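Long-range contacts in phage terminase large subunit (Thermus phage P7426, PDB 7KS4), which probably acts as the ATP-driven motor that moves viral DNA into empty capsids and as the nuclease that cuts the genome, this chain being its N-terminal ATPase domain: residues Val112-Arg117 against Ala128-Arg133; Ala224-Val229 against Gln251-Glu256. One frame throughout, in Å; residues are numbered along the deposited sequence.

How the contacts relate
Both contacts belong to the ATPase domain, and they sit on opposite sides of its centre, with their own centres 38 Å apart and nearest atoms about 21 Å apart. Contact 1 closes along the chain before contact 2 opens. What they share is the mixed eight-stranded sheet: contact 1 pairs strand 109-115, which neighbours the outermost strand 99-104, with strand 126-136, whereas contact 2 begins at the end of strand 219-224, the outermost strand of the other side. Contact 1 lies in the antiparallel part of the sheet, away from the annotated sites, while contact 2 joins the chain leaving the sheet to the end of helix 246-252, close to the ADP-binding residues Q45 and S46.

Contact 1. Residues Val112-Arg117 against Ala128-Arg133; sequences VHHYDR and ATSEFR. With SO4 (sulfate ion), chain E.
V112 to H114 pair with A128 to S130 as antiparallel strands of a beta hairpin, their axes approaching to 4.6 Å at an angle of 162°. V112 and S130 form one hydrogen-bonded pair, with V112 N 2.9 Å from S130 O and S130 N returning a bond to V112 O. H114 and A128 form the next, where H114 N lies 2.7 Å from A128 O and A128 N donates to H114 O. Between them stands the non-hydrogen-bonded pair of H113 and T129, at which T129 CA brings a C-H to within 3.4 Å of V112 O.

The side chains of H113 and T129 run side by side on one face of the sheet. T129 OG1 meets the edge of the imidazole in the ring plane, making a hydrogen bond of 2.8 Å to H113 ND1, and T129 CG2 sits out of the ring plane, 3.4 Å from H113 ND1. Their first torsions (H113 chi1 -58°, T129 chi1 -65°) place H113 CG and T129 OG1 beside their own backbone nitrogens. Q102 of strand 99-104 holds H113 NE2. V112, H114, A128 and S130 share the other face, where V112 packs on helix 48-62. The H114 ring presents its edge to S130, and H114 NE2 and S130 OG both bond to L60 O.

Beyond the paired strands, R117 grips D116 side-on: R117 NH2 reaches D116 OD2 at 2.8 Å on its syn side, while NE bonds to D116 OD1 from above the carboxylate plane. R117 NH1 and NH2 also bind a sulfate ion, probably from the crystallisation liquor.

Partners at both nitrogens, T129 and Q102, should restrict rotation of the H113 imidazole, which links strands 99-104, 109-115 and 126-136, adding side-chain bonds where the H113-T129 pair has no backbone bond.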
loop_
_atom_site.group_PDB
_atom_site.type_symbol
_atom_site.label_atom_id
_atom_site.label_comp_id
_atom_site.label_asym_id
_atom_site.label_seq_id
_atom_site.Cartn_x
_atom_site.Cartn_y
_atom_site.Cartn_z
ATOM N N VAL A 112 4.496 -4.758 -17.347
ATOM C CA VAL A 112 4.364 -6.199 -17.521
ATOM C C VAL A 112 3.569 -6.416 -18.803
ATOM O O VAL A 112 2.346 -6.239 -18.829
ATOM C CB VAL A 112 3.691 -6.876 -16.321
ATOM C CG1 VAL A 112 3.633 -8.373 -16.539
ATOM C CG2 VAL A 112 4.437 -6.549 -15.033
ATOM N N HIS A 113 4.257 -6.801 -19.873
ATOM C CA HIS A 113 3.601 -7.052 -21.147
ATOM C C HIS A 113 3.025 -8.462 -21.158
ATOM O O HIS A 113 3.720 -9.423 -20.816
ATOM C CB HIS A 113 4.590 -6.876 -22.300
ATOM C CG HIS A 113 5.220 -5.518 -22.357
ATOM N ND1 HIS A 113 4.502 -4.376 -22.633
ATOM C CD2 HIS A 113 6.505 -5.124 -22.185
ATOM C CE1 HIS A 113 5.314 -3.334 -22.621
ATOM N NE2 HIS A 113 6.536 -3.761 -22.354
ATOM N N HIS A 114 1.763 -8.583 -21.564
ATOM C CA HIS A 114 1.068 -9.863 -21.650
ATOM C C HIS A 114 0.861 -10.222 -23.115
ATOM O O HIS A 114 0.387 -9.392 -23.898
ATOM C CB HIS A 114 -0.281 -9.803 -20.935
ATOM C CG HIS A 114 -0.164 -9.674 -19.452
ATOM N ND1 HIS A 114 -0.199 -10.763 -18.611
ATOM C CD2 HIS A 114 0.004 -8.589 -18.661
ATOM C CE1 HIS A 114 -0.067 -10.354 -17.362
ATOM N NE2 HIS A 114 0.063 -9.039 -17.364
ATOM N N TYR A 115 1.195 -11.458 -23.471
ATOM C CA TYR A 115 1.164 -11.917 -24.851
ATOM C C TYR A 115 0.087 -12.977 -25.046
ATOM O O TYR A 115 -0.503 -13.487 -24.088
ATOM C CB TYR A 115 2.540 -12.461 -25.258
ATOM C CG TYR A 115 3.581 -11.372 -25.337
ATOM C CD1 TYR A 115 3.956 -10.838 -26.559
ATOM C CD2 TYR A 115 4.163 -10.853 -24.188
ATOM C CE1 TYR A 115 4.895 -9.833 -26.641
ATOM C CE2 TYR A 115 5.106 -9.850 -24.258
ATOM C CZ TYR A 115 5.466 -9.338 -25.486
ATOM O OH TYR A 115 6.406 -8.333 -25.568
ATOM N N ASP A 116 -0.155 -13.306 -26.318
ATOM C CA ASP A 116 -1.169 -14.278 -26.706
ATOM C C ASP A 116 -0.630 -15.701 -26.739
ATOM O O ASP A 116 -1.349 -16.618 -27.154
ATOM C CB ASP A 116 -1.745 -13.909 -28.077
ATOM C CG ASP A 116 -0.771 -14.175 -29.227
ATOM O OD1 ASP A 116 0.459 -14.229 -28.997
ATOM O OD2 ASP A 116 -1.248 -14.322 -30.372
ATOM N N ARG A 117 0.608 -15.898 -26.314
ATOM C CA ARG A 117 1.289 -17.184 -26.328
ATOM C C ARG A 117 2.587 -16.983 -25.556
ATOM O O ARG A 117 2.908 -15.844 -25.198
ATOM C CB ARG A 117 1.557 -17.650 -27.757
ATOM C CG ARG A 117 2.697 -16.902 -28.443
ATOM C CD ARG A 117 2.653 -17.094 -29.951
ATOM N NE ARG A 117 1.539 -16.368 -30.553
ATOM C CZ ARG A 117 1.204 -16.437 -31.837
ATOM N NH1 ARG A 117 1.895 -17.206 -32.673
ATOM N NH2 ARG A 117 0.174 -15.738 -32.288
ATOM N N ALA A 128 -1.831 -7.085 -23.896
ATOM C CA ALA A 128 -2.125 -6.116 -22.854
ATOM C C ALA A 128 -0.829 -5.796 -22.132
ATOM O O ALA A 128 0.118 -6.585 -22.147
ATOM C CB ALA A 128 -3.177 -6.649 -21.884
ATOM N N THR A 129 -0.793 -4.620 -21.516
ATOM C CA THR A 129 0.361 -4.181 -20.737
ATOM C C THR A 129 -0.141 -3.608 -19.416
ATOM O O THR A 129 -0.880 -2.619 -19.402
ATOM C CB THR A 129 1.186 -3.151 -21.510
ATOM O OG1 THR A 129 1.748 -3.769 -22.673
ATOM C CG2 THR A 129 2.320 -2.601 -20.649
ATOM N N SER A 130 0.238 -4.256 -18.320
ATOM C CA SER A 130 0.045 -3.706 -16.988
ATOM C C SER A 130 1.174 -2.735 -16.673
ATOM O O SER A 130 2.310 -2.915 -17.118
ATOM C CB SER A 130 0.009 -4.827 -15.952
ATOM O OG SER A 130 -0.897 -5.834 -16.341
ATOM N N GLU A 131 0.855 -1.693 -15.902
ATOM C CA GLU A 131 1.802 -0.620 -15.633
ATOM C C GLU A 131 1.750 -0.220 -14.165
ATOM O O GLU A 131 0.665 -0.058 -13.597
ATOM C CB GLU A 131 1.511 0.606 -16.504
ATOM C CG GLU A 131 2.485 1.737 -16.290
ATOM C CD GLU A 131 2.333 2.837 -17.322
ATOM O OE1 GLU A 131 1.451 2.721 -18.198
ATOM O OE2 GLU A 131 3.099 3.817 -17.254
ATOM N N PHE A 132 2.926 -0.044 -13.565
ATOM C CA PHE A 132 3.046 0.375 -12.174
ATOM C C PHE A 132 4.119 1.446 -12.085
ATOM O O PHE A 132 5.237 1.244 -12.568
ATOM C CB PHE A 132 3.396 -0.813 -11.273
ATOM C CG PHE A 132 3.438 -0.486 -9.805
ATOM C CD1 PHE A 132 2.281 -0.145 -9.123
ATOM C CD2 PHE A 132 4.629 -0.563 -9.097
ATOM C CE1 PHE A 132 2.310 0.142 -7.763
ATOM C CE2 PHE A 132 4.668 -0.281 -7.738
ATOM C CZ PHE A 132 3.507 0.067 -7.071
ATOM N N ARG A 133 3.778 2.578 -11.474
ATOM C CA ARG A 133 4.696 3.702 -11.376
ATOM C C ARG A 133 4.848 4.145 -9.933
ATOM O O ARG A 133 3.915 4.048 -9.133
ATOM C CB ARG A 133 4.227 4.901 -12.187
ATOM C CG ARG A 133 4.360 4.739 -13.677
ATOM C CD ARG A 133 4.999 5.974 -14.281
ATOM N NE ARG A 133 4.534 6.210 -15.637
ATOM C CZ ARG A 133 5.064 7.105 -16.459
ATOM N NH1 ARG A 133 4.571 7.249 -17.677
ATOM N NH2 ARG A 133 6.093 7.845 -16.063
HETATM S S SO4 E . 0.062 -16.639 -36.009
HETATM O O1 SO4 E . 1.128 -17.617 -35.812
HETATM O O2 SO4 E . -0.148 -16.431 -37.439
HETATM O O3 SO4 E . 0.437 -15.372 -35.387
HETATM O O4 SO4 E . -1.168 -17.136 -35.397
#

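Contact 2. Residues Ala224-Val229 against Gln251-Glu256; sequences AASWDV and QEYGAE. With SO4 (sulfate ion), chain H.
This is a buried contact between two chain turns at the edge of the ATPase core, which has the P-loop NTPase (ASCE) fold: the start of helix 226-229, one residue after strand 219-224, meets the chain at the end of helix 246-252. One backbone bond joins them, S226 N to Y253 O at 2.9 Å, in the carbonyl plane. A225, the N-cap residue, sets its CB 3.1 Å from Y253 O, and its own N is held by D228 OD2. On the facing side A255 leaves helical geometry with positive phi and directs its CB toward A224 O.

The W227 indole folds back over this junction. With chi1 54°, its CG sits between the backbone N and the carbonyl carbon, and one ring face lies over A225 CB and Y253 O, both offset toward the rim. W227 CH2 approaches G254 CA to 3.6 Å, while CZ3 touches Y253 CB; the two aromatic side chains cross at about a right angle. S226 OG lies in the plane of the Y253 ring at its edge, 3.3 Å from CD1. Y253 OH makes a weak bond to a sulfate ion that R240 also holds.

Y253 O, near the rim of one indole face, accepts the S226 N-H, while S226 OG binds R44 O; R44 and Q45 lie in the ADP pocket, in the P-loop region that runs on to K48 and S49.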
loop_
_atom_site.group_PDB
_atom_site.type_symbol
_atom_site.label_atom_id
_atom_site.label_comp_id
_atom_site.label_asym_id
_atom_site.label_seq_id
_atom_site.Cartn_x
_atom_site.Cartn_y
_atom_site.Cartn_z
ATOM N N ALA A 224 -2.299 -1.432 14.290
ATOM C CA ALA A 224 -1.369 -2.274 15.031
ATOM C C ALA A 224 -0.165 -1.445 15.438
ATOM O O ALA A 224 0.423 -0.746 14.607
ATOM C CB ALA A 224 -0.923 -3.484 14.200
ATOM N N ALA A 225 0.191 -1.521 16.717
ATOM C CA ALA A 225 1.470 -1.009 17.167
ATOM C C ALA A 225 2.585 -1.931 16.692
ATOM O O ALA A 225 2.362 -3.088 16.333
ATOM C CB ALA A 225 1.496 -0.899 18.694
ATOM N N SER A 226 3.806 -1.404 16.687
ATOM C CA SER A 226 4.945 -2.231 16.314
ATOM C C SER A 226 4.996 -3.498 17.158
ATOM O O SER A 226 5.312 -4.583 16.652
ATOM C CB SER A 226 6.234 -1.431 16.460
ATOM O OG SER A 226 6.141 -0.214 15.742
ATOM N N TRP A 227 4.661 -3.387 18.445
ATOM C CA TRP A 227 4.736 -4.535 19.337
ATOM C C TRP A 227 3.529 -5.453 19.225
ATOM O O TRP A 227 3.569 -6.559 19.773
ATOM C CB TRP A 227 4.905 -4.072 20.784
ATOM C CG TRP A 227 3.863 -3.110 21.239
ATOM C CD1 TRP A 227 2.587 -3.402 21.615
ATOM C CD2 TRP A 227 4.009 -1.691 21.378
ATOM N NE1 TRP A 227 1.926 -2.252 21.978
ATOM C CE2 TRP A 227 2.781 -1.189 21.844
ATOM C CE3 TRP A 227 5.061 -0.797 21.153
ATOM C CZ2 TRP A 227 2.572 0.165 22.088
ATOM C CZ3 TRP A 227 4.854 0.546 21.403
ATOM C CH2 TRP A 227 3.620 1.013 21.865
ATOM N N ASP A 228 2.462 -5.029 18.540
ATOM C CA ASP A 228 1.414 -5.974 18.168
ATOM C C ASP A 228 1.921 -6.969 17.132
ATOM O O ASP A 228 1.539 -8.146 17.160
ATOM C CB ASP A 228 0.186 -5.238 17.620
ATOM C CG ASP A 228 -0.549 -4.443 18.684
ATOM O OD1 ASP A 228 -0.593 -4.898 19.848
ATOM O OD2 ASP A 228 -1.088 -3.365 18.352
ATOM N N VAL A 229 2.778 -6.522 16.219
ATOM C CA VAL A 229 3.355 -7.417 15.225
ATOM C C VAL A 229 4.606 -8.105 15.758
ATOM O O VAL A 229 4.876 -9.256 15.403
ATOM C CB VAL A 229 3.676 -6.654 13.934
ATOM C CG1 VAL A 229 4.094 -7.637 12.833
ATOM C CG2 VAL A 229 2.479 -5.790 13.494
ATOM N N GLN A 251 3.370 7.703 18.386
ATOM C CA GLN A 251 2.969 7.678 16.982
ATOM C C GLN A 251 3.679 6.581 16.205
ATOM O O GLN A 251 3.035 5.779 15.521
ATOM C CB GLN A 251 3.257 9.019 16.311
ATOM C CG GLN A 251 2.293 10.116 16.650
ATOM C CD GLN A 251 2.383 11.262 15.662
ATOM O OE1 GLN A 251 3.386 11.421 14.961
ATOM N NE2 GLN A 251 1.328 12.054 15.588
ATOM N N GLU A 252 5.014 6.566 16.258
ATOM C CA GLU A 252 5.772 5.703 15.358
ATOM C C GLU A 252 5.674 4.242 15.762
ATOM O O GLU A 252 5.677 3.362 14.895
ATOM C CB GLU A 252 7.234 6.144 15.317
ATOM C CG GLU A 252 7.438 7.582 14.870
ATOM C CD GLU A 252 6.813 7.874 13.515
ATOM O OE1 GLU A 252 6.194 8.951 13.372
ATOM O OE2 GLU A 252 6.930 7.026 12.601
ATOM N N TYR A 253 5.581 3.963 17.060
ATOM C CA TYR A 253 5.454 2.601 17.554
ATOM C C TYR A 253 4.070 2.285 18.078
ATOM O O TYR A 253 3.533 1.218 17.774
ATOM C CB TYR A 253 6.487 2.351 18.658
ATOM C CG TYR A 253 7.897 2.547 18.174
ATOM C CD1 TYR A 253 8.424 1.736 17.180
ATOM C CD2 TYR A 253 8.704 3.544 18.704
ATOM C CE1 TYR A 253 9.712 1.909 16.726
ATOM C CE2 TYR A 253 10.000 3.723 18.257
ATOM C CZ TYR A 253 10.497 2.902 17.265
ATOM O OH TYR A 253 11.787 3.077 16.817
ATOM N N GLY A 254 3.463 3.191 18.848
ATOM C CA GLY A 254 2.108 2.966 19.306
ATOM C C GLY A 254 1.063 3.091 18.219
ATOM O O GLY A 254 -0.044 2.567 18.376
ATOM N N ALA A 255 1.392 3.764 17.115
ATOM C CA ALA A 255 0.423 4.044 16.057
ATOM C C ALA A 255 -0.766 4.823 16.616
ATOM O O ALA A 255 -1.911 4.639 16.191
ATOM C CB ALA A 255 -0.037 2.757 15.367
ATOM N N GLU A 256 -0.488 5.713 17.568
ATOM C CA GLU A 256 -1.529 6.481 18.233
ATOM C C GLU A 256 -1.804 7.774 17.482
ATOM O O GLU A 256 -0.889 8.408 16.943
ATOM C CB GLU A 256 -1.140 6.796 19.678
ATOM C CG GLU A 256 -1.097 5.574 20.565
ATOM C CD GLU A 256 -0.681 5.888 21.984
ATOM O OE1 GLU A 256 -0.864 7.041 22.429
ATOM O OE2 GLU A 256 -0.158 4.975 22.650
HETATM S S SO4 H . 14.891 3.833 13.932
HETATM O O1 SO4 H . 16.054 3.761 14.816
HETATM O O2 SO4 H . 15.027 2.846 12.866
HETATM O O3 SO4 H . 14.818 5.173 13.354
HETATM O O4 SO4 H . 13.667 3.553 14.680
#